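Local coordinates for protein arylalkylamine N-Acetyltransferase 2 (Aedes aegypti, PDB 4FD5) that probably transfers the acetyl group of acetyl-CoA to the amine of arylalkylamines such as dopamine, as a member of the GNAT acetyltransferase family, at residues Y19-I23 with L57-K61; V78-L84 with I130-L136; S93-L97 with F109-Y113. All blocks are in the same frame, centred on the assembly; numbering follows the deposited sequence.

Interaction 1: residues Y19-I23 with L57-K61; sequences YDDVI and LSTLK
Y19, in the first turn of helix 19-29, lays its ring against L57, L60 and K61 in an apolar helix-to-helix contact with helix 50-60, between two helices of the GNAT fold that precede the central strands. The aromatic ring carries most of it. L60 lies under one face: its CB is 4.1 Å from the ring centroid and 23° off the ring normal, a CH-pi contact displaced toward the rim, and the two side chains run past each other in opposite directions, so that L60 CD1 ends up 3.9 Å from Y19 CD1. L57 approaches the ring obliquely and at about a right angle to its long axis, with CD1 3.5 Å from Y19 CD2. The L57 CG is anti to the backbone N (chi1 -178°), which swings this methyl across to the tyrosine although the CB itself does not aim there. At the far end the phenol oxygen rests against the backbone, Y19 OH lying 3.7 Å from K61 CA, while the aliphatic part of the lysine crosses the ring's outer end.

One turn further along, V22 and I23 continue the apolar surface. V22 CG1 and L60 CD1 meet tip to tip at 4.2 Å, and I23 CD1 reaches L57 CB at 4.3 Å. The contact grades from a buried side at V22, I23 and L60 to an exposed one at K61. Around it, I14 packs against Y19, V22 and L60, S65 touches L60, and L80 of strand 75-85 takes both V22 and L60, which seats the two helices on the sheet.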
# COMPACT_ATOMS: atom_id res chain seq x y z
N TYR A 19 17.31 1.78 1.12
CA TYR A 19 16.18 2.48 1.71
C TYR A 19 16.07 3.94 1.26
O TYR A 19 14.99 4.40 0.89
CB TYR A 19 16.20 2.41 3.24
CG TYR A 19 16.00 1.06 3.89
CD1 TYR A 19 15.61 -0.07 3.18
CD2 TYR A 19 16.20 0.92 5.26
CE1 TYR A 19 15.43 -1.30 3.81
CE2 TYR A 19 16.02 -0.28 5.88
CZ TYR A 19 15.64 -1.39 5.17
OH TYR A 19 15.49 -2.57 5.85
N ASP A 20 17.18 4.70 1.31
CA ASP A 20 17.11 6.10 0.91
C ASP A 20 16.63 6.21 -0.53
O ASP A 20 15.74 7.02 -0.81
CB ASP A 20 18.47 6.79 1.03
CG ASP A 20 18.83 7.16 2.46
OD1 ASP A 20 18.01 6.98 3.37
OD2 ASP A 20 19.95 7.67 2.68
N ASP A 21 17.20 5.38 -1.41
CA ASP A 21 16.87 5.43 -2.84
C ASP A 21 15.38 5.16 -3.01
O ASP A 21 14.71 5.77 -3.86
CB ASP A 21 17.62 4.36 -3.64
CG ASP A 21 19.09 4.68 -3.88
OD1 ASP A 21 19.51 5.82 -3.65
OD2 ASP A 21 19.82 3.76 -4.34
N VAL A 22 14.87 4.24 -2.20
CA VAL A 22 13.47 3.84 -2.35
C VAL A 22 12.57 4.98 -1.87
O VAL A 22 11.60 5.35 -2.53
CB VAL A 22 13.19 2.49 -1.63
CG1 VAL A 22 11.67 2.25 -1.46
CG2 VAL A 22 13.85 1.34 -2.38
N ILE A 23 12.93 5.59 -0.74
CA ILE A 23 12.08 6.63 -0.22
C ILE A 23 12.07 7.84 -1.16
O ILE A 23 11.03 8.44 -1.40
CB ILE A 23 12.47 6.98 1.23
CG1 ILE A 23 12.09 5.80 2.13
CG2 ILE A 23 11.76 8.27 1.66
CD1 ILE A 23 12.67 5.85 3.52
N LEU A 57 9.51 3.52 6.03
CA LEU A 57 10.74 2.96 6.57
C LEU A 57 10.44 1.78 7.49
O LEU A 57 11.08 0.73 7.40
CB LEU A 57 11.56 4.03 7.28
CG LEU A 57 12.90 3.58 7.85
CD1 LEU A 57 13.81 3.03 6.76
CD2 LEU A 57 13.55 4.78 8.54
N SER A 58 9.45 1.94 8.37
CA SER A 58 9.05 0.84 9.22
C SER A 58 8.67 -0.39 8.39
O SER A 58 9.07 -1.52 8.69
CB SER A 58 7.88 1.24 10.12
OG SER A 58 7.65 0.25 11.10
N THR A 59 7.91 -0.16 7.32
CA THR A 59 7.52 -1.25 6.44
C THR A 59 8.74 -1.94 5.80
O THR A 59 8.84 -3.17 5.81
CB THR A 59 6.57 -0.74 5.36
OG1 THR A 59 5.35 -0.34 5.99
CG2 THR A 59 6.28 -1.86 4.32
N LEU A 60 9.65 -1.13 5.26
CA LEU A 60 10.86 -1.63 4.64
C LEU A 60 11.62 -2.56 5.58
O LEU A 60 12.14 -3.59 5.16
CB LEU A 60 11.78 -0.48 4.19
CG LEU A 60 11.34 0.21 2.89
CD1 LEU A 60 12.09 1.53 2.65
CD2 LEU A 60 11.52 -0.73 1.71
N LYS A 61 11.67 -2.21 6.86
CA LYS A 61 12.42 -3.04 7.81
C LYS A 61 11.85 -4.44 8.06
O LYS A 61 12.51 -5.29 8.68
CB LYS A 61 12.64 -2.28 9.11
CG LYS A 61 13.61 -1.14 8.93
CD LYS A 61 13.59 -0.18 10.10
CE LYS A 61 14.59 0.94 9.87
NZ LYS A 61 14.61 1.94 10.97

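Interaction 2: residues V78-L84 with I130-L136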
# COMPACT_ATOMS: atom_id res chain seq x y z
N VAL A 78 8.68 -0.31 -7.07
CA VAL A 78 8.72 -1.07 -5.82
C VAL A 78 7.35 -1.62 -5.41
O VAL A 78 6.30 -1.07 -5.76
CB VAL A 78 9.24 -0.22 -4.65
CG1 VAL A 78 10.70 0.20 -4.91
CG2 VAL A 78 8.33 0.98 -4.40
N ALA A 79 7.39 -2.69 -4.63
CA ALA A 79 6.26 -3.15 -3.85
C ALA A 79 6.71 -3.14 -2.40
O ALA A 79 7.55 -3.95 -2.01
CB ALA A 79 5.87 -4.56 -4.25
N LEU A 80 6.19 -2.20 -1.62
CA LEU A 80 6.52 -2.16 -0.20
C LEU A 80 5.47 -3.02 0.49
O LEU A 80 4.26 -2.72 0.40
CB LEU A 80 6.50 -0.74 0.36
CG LEU A 80 7.84 -0.01 0.35
CD1 LEU A 80 8.34 0.16 -1.05
CD2 LEU A 80 7.78 1.32 1.08
N ASN A 81 5.97 -4.04 1.19
CA ASN A 81 5.14 -5.05 1.82
C ASN A 81 5.45 -5.14 3.30
O ASN A 81 6.61 -5.04 3.71
CB ASN A 81 5.41 -6.42 1.20
CG ASN A 81 5.21 -6.43 -0.31
OD1 ASN A 81 4.23 -5.87 -0.82
ND2 ASN A 81 6.14 -7.03 -1.03
N GLY A 82 4.41 -5.30 4.10
CA GLY A 82 4.58 -5.43 5.55
C GLY A 82 3.97 -6.70 6.10
O GLY A 82 3.19 -7.37 5.45
N ILE A 83 4.32 -7.03 7.34
CA ILE A 83 3.77 -8.21 7.98
C ILE A 83 2.77 -7.81 9.06
O ILE A 83 3.12 -7.06 9.97
CB ILE A 83 4.88 -9.06 8.62
CG1 ILE A 83 5.93 -9.40 7.55
CG2 ILE A 83 4.28 -10.34 9.20
CD1 ILE A 83 7.21 -10.01 8.11
N LEU A 84 1.54 -8.29 8.94
CA LEU A 84 0.50 -8.06 9.95
C LEU A 84 0.37 -9.29 10.84
O LEU A 84 0.25 -10.40 10.35
CB LEU A 84 -0.84 -7.83 9.27
CG LEU A 84 -1.00 -6.51 8.54
CD1 LEU A 84 -2.27 -6.55 7.71
CD2 LEU A 84 -1.04 -5.34 9.53
N ILE A 130 -0.35 -12.23 8.21
CA ILE A 130 -0.78 -11.94 6.84
C ILE A 130 0.24 -11.04 6.16
O ILE A 130 0.79 -10.13 6.77
CB ILE A 130 -2.16 -11.25 6.84
CG1 ILE A 130 -3.25 -12.27 7.23
CG2 ILE A 130 -2.48 -10.65 5.45
CD1 ILE A 130 -4.65 -11.68 7.33
N PHE A 131 0.46 -11.30 4.87
CA PHE A 131 1.42 -10.55 4.08
C PHE A 131 0.69 -9.40 3.39
O PHE A 131 -0.18 -9.64 2.54
CB PHE A 131 2.03 -11.50 3.05
CG PHE A 131 3.21 -10.95 2.30
CD1 PHE A 131 3.03 -10.10 1.22
CD2 PHE A 131 4.50 -11.36 2.62
CE1 PHE A 131 4.14 -9.61 0.49
CE2 PHE A 131 5.61 -10.89 1.90
CZ PHE A 131 5.43 -10.01 0.83
N GLU A 132 1.04 -8.15 3.75
CA GLU A 132 0.30 -6.98 3.27
C GLU A 132 1.07 -6.16 2.24
O GLU A 132 2.16 -5.65 2.52
CB GLU A 132 -0.13 -6.08 4.45
CG GLU A 132 -1.08 -4.97 4.03
CD GLU A 132 -1.43 -4.02 5.17
OE1 GLU A 132 -0.64 -3.90 6.15
OE2 GLU A 132 -2.50 -3.37 5.06
N ILE A 133 0.48 -6.00 1.05
CA ILE A 133 1.06 -5.14 0.02
C ILE A 133 0.59 -3.73 0.35
O ILE A 133 -0.61 -3.44 0.34
CB ILE A 133 0.57 -5.53 -1.39
CG1 ILE A 133 0.95 -6.96 -1.73
CG2 ILE A 133 1.17 -4.59 -2.45
CD1 ILE A 133 0.03 -7.58 -2.78
N ARG A 134 1.53 -2.84 0.66
CA ARG A 134 1.18 -1.50 1.12
C ARG A 134 1.34 -0.43 0.07
O ARG A 134 0.50 0.47 -0.03
CB ARG A 134 1.99 -1.14 2.37
CG ARG A 134 1.64 -2.06 3.51
CD ARG A 134 2.37 -1.70 4.81
NE ARG A 134 1.86 -2.58 5.86
CZ ARG A 134 2.51 -2.90 6.98
NH1 ARG A 134 3.70 -2.38 7.25
NH2 ARG A 134 1.93 -3.73 7.84
N ILE A 135 2.43 -0.50 -0.69
CA ILE A 135 2.64 0.43 -1.79
C ILE A 135 3.04 -0.34 -3.04
O ILE A 135 3.89 -1.23 -2.96
CB ILE A 135 3.76 1.45 -1.48
CG1 ILE A 135 3.29 2.42 -0.40
CG2 ILE A 135 4.16 2.19 -2.74
CD1 ILE A 135 4.31 3.51 -0.08
N LEU A 136 2.44 -0.00 -4.18
CA LEU A 136 2.88 -0.52 -5.47
C LEU A 136 3.11 0.69 -6.36
O LEU A 136 2.17 1.46 -6.62
CB LEU A 136 1.81 -1.45 -6.07
CG LEU A 136 2.06 -1.99 -7.48
CD1 LEU A 136 3.33 -2.83 -7.52
CD2 LEU A 136 0.86 -2.80 -7.91
O HOH W 1 2.60 -4.26 10.50
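L80 pairs with I135, and N81 with I133, where strands 75-85 and 129-138 run antiparallel in the middle of the mixed GNAT sheet; L84, N81 and L80 bury the most surface. The ladder is broken once, by a classic beta bulge: R134 and I135 both face L80. A bulge in this strand is a familiar feature of GNAT enzymes, where it lies near the acetyl-CoA site, and the one here is consistent with that. As a result L80 O accepts two N-H groups, R134 N at 2.7 Å and I135 N at 3.1 Å, the latter in the carbonyl plane on a lone pair. L80 N answers to the carbonyl of I135, and L80 CB lies 4.0 Å from I135 CB on the face covered by L26 of helix 19-29.

On the opposite face, with CG anti to the carbonyl carbon (chi1 -56°), the N81 amide meets the F131 ring obliquely, the planes 48° apart and N81 CG 3.4 Å from F131 CE1. The amide nitrogen bonds to V64 O and S155 OG; its oxygen is buried against I133, with N81 OD1 3.4 Å from I133 CA, and has no polar partner in the model.

L84 lies on the same face as L80, where its CD1 comes 3.5 Å from E132 OE1 and its CD2 touches the edge of the R134 guanidinium. It therefore flanks an E132-R134 salt bridge made within one strand. E132 OE1 takes both NE and NH2 of the arginine side-on, and T59 OG1 binds NH1. G82 leaves its alpha carbon directly over the centre of that flat group, and water 1, at the guanidinium edge, accepts from R134 NH2 and donates to I83 O at 2.9 Å.

Interaction 3: residues S93-L97 with F109-Y113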
# COMPACT_ATOMS: atom_id res chain seq x y z
N SER A 93 -3.77 0.99 16.92
CA SER A 93 -4.18 1.97 15.91
C SER A 93 -4.98 3.12 16.51
O SER A 93 -4.65 4.29 16.30
CB SER A 93 -4.98 1.28 14.80
OG SER A 93 -4.23 0.23 14.21
N ARG A 94 -6.02 2.79 17.27
CA ARG A 94 -6.94 3.81 17.78
C ARG A 94 -6.28 4.83 18.71
O ARG A 94 -6.89 5.85 19.04
CB ARG A 94 -8.14 3.16 18.48
CG ARG A 94 -7.80 2.34 19.71
CD ARG A 94 -9.05 2.09 20.55
NE ARG A 94 -8.79 1.18 21.67
CZ ARG A 94 -9.21 -0.08 21.72
NH1 ARG A 94 -9.91 -0.59 20.71
NH2 ARG A 94 -8.93 -0.83 22.78
N GLU A 95 -5.05 4.56 19.14
CA GLU A 95 -4.29 5.51 19.94
C GLU A 95 -3.63 6.52 19.01
O GLU A 95 -3.72 7.74 19.21
CB GLU A 95 -3.23 4.78 20.78
CG GLU A 95 -2.56 5.64 21.86
CD GLU A 95 -1.44 6.52 21.32
OE1 GLU A 95 -1.12 6.42 20.12
OE2 GLU A 95 -0.89 7.31 22.11
N LYS A 96 -2.97 6.00 17.97
CA LYS A 96 -2.34 6.84 16.96
C LYS A 96 -3.37 7.73 16.27
O LYS A 96 -3.11 8.90 16.02
CB LYS A 96 -1.59 5.98 15.94
CG LYS A 96 -0.94 6.78 14.81
CD LYS A 96 -0.04 5.91 13.94
CE LYS A 96 0.36 6.64 12.67
NZ LYS A 96 1.08 7.92 12.93
N LEU A 97 -4.54 7.17 15.97
CA LEU A 97 -5.63 7.95 15.38
C LEU A 97 -5.84 9.21 16.22
O LEU A 97 -5.98 10.31 15.68
CB LEU A 97 -6.93 7.12 15.29
CG LEU A 97 -8.11 7.66 14.46
CD1 LEU A 97 -7.63 8.30 13.16
CD2 LEU A 97 -9.19 6.58 14.16
N PHE A 109 -5.92 7.80 7.70
CA PHE A 109 -5.77 6.76 8.71
C PHE A 109 -7.15 6.26 9.18
O PHE A 109 -7.40 5.06 9.26
CB PHE A 109 -4.95 7.28 9.90
CG PHE A 109 -4.65 6.23 10.94
CD1 PHE A 109 -3.38 5.64 11.01
CD2 PHE A 109 -5.61 5.82 11.85
CE1 PHE A 109 -3.10 4.67 11.97
CE2 PHE A 109 -5.34 4.85 12.81
CZ PHE A 109 -4.08 4.27 12.86
N LYS A 110 -8.03 7.21 9.48
CA LYS A 110 -9.37 6.90 9.95
C LYS A 110 -10.17 6.06 8.96
O LYS A 110 -10.78 5.07 9.35
CB LYS A 110 -10.12 8.20 10.28
CG LYS A 110 -11.48 8.00 10.91
CD LYS A 110 -12.06 9.34 11.38
CE LYS A 110 -13.59 9.34 11.34
NZ LYS A 110 -14.21 8.42 12.33
N LEU A 111 -10.16 6.44 7.68
CA LEU A 111 -10.90 5.65 6.71
C LEU A 111 -10.38 4.21 6.66
O LEU A 111 -11.15 3.24 6.69
CB LEU A 111 -10.84 6.27 5.32
CG LEU A 111 -11.42 5.41 4.19
CD1 LEU A 111 -12.91 5.07 4.41
CD2 LEU A 111 -11.21 6.12 2.86
N LEU A 112 -9.06 4.07 6.61
CA LEU A 112 -8.50 2.72 6.50
C LEU A 112 -8.78 1.88 7.76
O LEU A 112 -9.14 0.69 7.67
CB LEU A 112 -7.01 2.77 6.18
CG LEU A 112 -6.67 3.50 4.88
CD1 LEU A 112 -5.19 3.82 4.85
CD2 LEU A 112 -7.08 2.66 3.68
N TYR A 113 -8.64 2.49 8.93
CA TYR A 113 -8.98 1.81 10.19
C TYR A 113 -10.44 1.34 10.23
O TYR A 113 -10.75 0.18 10.53
CB TYR A 113 -8.68 2.76 11.36
CG TYR A 113 -9.17 2.26 12.69
CD1 TYR A 113 -8.44 1.31 13.41
CD2 TYR A 113 -10.36 2.73 13.24
CE1 TYR A 113 -8.89 0.85 14.62
CE2 TYR A 113 -10.81 2.28 14.45
CZ TYR A 113 -10.07 1.34 15.14
OH TYR A 113 -10.53 0.88 16.36
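L97 and F109 meet at the surface where helices 92-99 and 103-116 pack side by side. The leucine starts beside the ring, its CB 3.7 Å from F109 CE2. Because CG is anti to the backbone N (chi1 -168°), the branch turns toward the other helix: CG comes near F109 CD2, and CD1 then settles 3.5 Å from that same F109 CD2; this methyl also touches K110 CB. The second methyl, CD2, goes to Y113, lying 4.1 Å from Y113 CD2 in a crossing of the two side chains at about a right angle.

These helices follow one another in the chain and run nearly antiparallel, their segment axes 157° apart and 10.6 Å at closest approach, as a helical hairpin lying between strands 75-85 and 129-138 in sequence. At the opposite rim of the F109 ring, K96 brings its aliphatic chain in obliquely, CD 3.8 Å from F109 CE1. S93 touches both aromatic residues, its CB 3.7 Å from F109 CZ and from Y113 CD1. R94 touches the end of the phenol only with its CB, near Y113 OH, and K110 turns its ammonium away to a salt bridge with E114.

In the fold
Along the chain interaction 1 closes first; interaction 2 follows, and interaction 3 is nested inside the loop that interaction 2 closes, since helix 92-99 follows strand 75-85 and helix 103-116 precedes strand 129-138. Interactions 1 and 2 have centres about 12 Å apart and touch directly, through polar and apolar side chains and where T59 CG2 packs 3.3 Å from N81 O. The helix pair 19-29 and 50-60 is thus joined to the two central strands. Interaction 3 stands apart, its centre about 18 Å from that of interaction 2 and 22 Å from that of interaction 1; it belongs to the mainly helical connection that runs in sequence from strand 75-85 to strand 129-138, at the surface of the chain.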